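Local coordinates for protein ATP grasp ligase (Microcystis aeruginosa MRC, PDB 5IG9) that probably uses ATP to activate carboxylates and close ester rings in a microviridin precursor peptide, as ATP-grasp ligases of this family do, at residues A[213-218]-A[228-233]. Sequence-based numbering, arbitrary orientation.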
loop_
_atom_site.group_PDB
_atom_site.type_symbol
_atom_site.label_atom_id
_atom_site.label_comp_id
_atom_site.label_asym_id
_atom_site.label_seq_id
_atom_site.Cartn_x
_atom_site.Cartn_y
_atom_site.Cartn_z
ATOM N N ALA A 213 -0.225 -32.076 -11.915
ATOM C CA ALA A 213 -0.852 -33.262 -11.355
ATOM C C ALA A 213 -1.536 -32.953 -10.035
ATOM O O ALA A 213 -2.618 -33.480 -9.754
ATOM C CB ALA A 213 0.187 -34.366 -11.159
ATOM N N LEU A 214 -0.929 -32.090 -9.225
ATOM C CA LEU A 214 -1.460 -31.735 -7.920
ATOM C C LEU A 214 -1.417 -30.228 -7.724
ATOM O O LEU A 214 -0.556 -29.532 -8.270
ATOM C CB LEU A 214 -0.676 -32.419 -6.792
ATOM C CG LEU A 214 -0.754 -33.943 -6.682
ATOM C CD1 LEU A 214 0.133 -34.431 -5.552
ATOM C CD2 LEU A 214 -2.185 -34.406 -6.470
ATOM N N GLU A 215 -2.369 -29.733 -6.939
ATOM C CA GLU A 215 -2.371 -28.367 -6.439
ATOM C C GLU A 215 -2.088 -28.397 -4.945
ATOM O O GLU A 215 -2.734 -29.148 -4.205
ATOM C CB GLU A 215 -3.713 -27.678 -6.712
ATOM C CG GLU A 215 -3.969 -27.359 -8.174
ATOM C CD GLU A 215 -5.202 -26.499 -8.376
ATOM O OE1 GLU A 215 -6.329 -27.015 -8.216
ATOM O OE2 GLU A 215 -5.038 -25.300 -8.687
ATOM N N LEU A 216 -1.122 -27.593 -4.507
ATOM C CA LEU A 216 -0.725 -27.528 -3.106
ATOM C C LEU A 216 -1.224 -26.229 -2.487
ATOM O O LEU A 216 -1.078 -25.156 -3.083
ATOM C CB LEU A 216 0.796 -27.618 -2.954
ATOM C CG LEU A 216 1.516 -28.812 -3.580
ATOM C CD1 LEU A 216 2.992 -28.787 -3.229
ATOM C CD2 LEU A 216 0.881 -30.112 -3.134
ATOM N N ARG A 217 -1.806 -26.330 -1.293
ATOM C CA ARG A 217 -2.172 -25.177 -0.476
ATOM C C ARG A 217 -1.368 -25.252 0.811
ATOM O O ARG A 217 -1.614 -26.120 1.650
ATOM C CB ARG A 217 -3.671 -25.150 -0.190
ATOM C CG ARG A 217 -4.123 -23.944 0.619
ATOM C CD ARG A 217 -4.003 -22.650 -0.177
ATOM N NE ARG A 217 -4.585 -21.514 0.535
ATOM C CZ ARG A 217 -4.800 -20.322 -0.011
ATOM N NH1 ARG A 217 -4.482 -20.105 -1.280
ATOM N NH2 ARG A 217 -5.336 -19.346 0.710
ATOM N N ILE A 218 -0.419 -24.340 0.966
ATOM C CA ILE A 218 0.551 -24.376 2.054
ATOM C C ILE A 218 0.307 -23.178 2.957
ATOM O O ILE A 218 0.448 -22.028 2.526
ATOM C CB ILE A 218 1.987 -24.384 1.515
ATOM C CG1 ILE A 218 2.146 -25.524 0.510
ATOM C CG2 ILE A 218 2.986 -24.500 2.653
ATOM C CD1 ILE A 218 3.405 -25.448 -0.298
ATOM N N ALA A 228 -1.385 -29.062 2.129
ATOM C CA ALA A 228 -2.534 -29.810 1.644
ATOM C C ALA A 228 -2.472 -29.921 0.127
ATOM O O ALA A 228 -2.088 -28.968 -0.559
ATOM C CB ALA A 228 -3.843 -29.145 2.077
ATOM N N ALA A 229 -2.853 -31.083 -0.397
ATOM C CA ALA A 229 -2.798 -31.351 -1.827
ATOM C C ALA A 229 -4.144 -31.860 -2.316
ATOM O O ALA A 229 -4.918 -32.447 -1.556
ATOM C CB ALA A 229 -1.710 -32.373 -2.169
ATOM N N ILE A 230 -4.416 -31.630 -3.597
ATOM C CA ILE A 230 -5.626 -32.120 -4.242
ATOM C C ILE A 230 -5.295 -32.467 -5.685
ATOM O O ILE A 230 -4.542 -31.750 -6.355
ATOM C CB ILE A 230 -6.777 -31.094 -4.161
ATOM C CG1 ILE A 230 -8.072 -31.682 -4.723
ATOM C CG2 ILE A 230 -6.425 -29.811 -4.899
ATOM C CD1 ILE A 230 -9.267 -30.773 -4.552
ATOM N N ASN A 231 -5.841 -33.585 -6.156
ATOM C CA ASN A 231 -5.651 -34.023 -7.533
ATOM C C ASN A 231 -6.649 -33.290 -8.416
ATOM O O ASN A 231 -7.852 -33.567 -8.374
ATOM C CB ASN A 231 -5.822 -35.534 -7.637
ATOM C CG ASN A 231 -5.458 -36.072 -9.006
ATOM O OD1 ASN A 231 -5.937 -35.586 -10.031
ATOM N ND2 ASN A 231 -4.601 -37.085 -9.027
ATOM N N SER A 232 -6.155 -32.355 -9.219
ATOM C CA SER A 232 -7.000 -31.585 -10.115
ATOM C C SER A 232 -6.982 -32.113 -11.540
ATOM O O SER A 232 -7.606 -31.507 -12.420
ATOM C CB SER A 232 -6.564 -30.120 -10.111
ATOM O OG SER A 232 -5.195 -30.010 -10.449
ATOM N N GLN A 233 -6.286 -33.222 -11.787
ATOM C CA GLN A 233 -6.166 -33.759 -13.136
ATOM C C GLN A 233 -7.531 -34.135 -13.689
ATOM O O GLN A 233 -8.220 -34.998 -13.136
ATOM C CB GLN A 233 -5.247 -34.974 -13.142
ATOM C CG GLN A 233 -3.797 -34.678 -12.813
ATOM C CD GLN A 233 -2.913 -35.896 -12.981
ATOM O OE1 GLN A 233 -2.425 -36.176 -14.078
ATOM N NE2 GLN A 233 -2.713 -36.636 -11.897
#
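A213 meets Q233 where the two chains of the hairpin formed by strands 214-221 and 224-231 part: the extended glutamine chain passes alongside the alanine, with CG of Q233 3.5 Å from O of A213 and its amide NE2 beside CB. On the far edge of the strand, A213 and L214 both pair with V284, a classic beta bulge. L214 turns to the face that also carries L216, A229 and N231; with CG anti to the carbonyl carbon (chi1 -66°), its CD2 methyl comes 3.6 Å from CA of N231 and packs against that residue's CB. The asparagine carboxamide itself bends back to its own chain, OD1 accepting from N of Q233 at 3.0 Å in an Asx turn. Were N231 an alanine, the backbone N-H of Q233 would probably lose its side-chain acceptor and the bend there its lock.

E215 and I230 form a hydrogen-bonded antiparallel pair: N of E215 reaches O of I230 at 3.0 Å, nearly straight, while the return bond is more bent (142°). On the face carrying E215, R217, A228 and I230, CB of E215 touches CG2 of I230, and the carboxylate end extends past S232, OE1 lying 3.6 Å from its CB. L216 then brings its CD2 methyl to CB of A229, 3.6 Å away, and its other contacts include M282 and L258. R217 pairs with A228 toward the turn of the hairpin, its N 2.8 Å from O of A228; its side chain leads off to a salt bridge with D281 and a hydrogen bond to E300 O.

Register is thus set by main-chain bonds in two reciprocal pairs, with modest apolar packing added, while the arginine's charge helps hold the hairpin to strand 277-284.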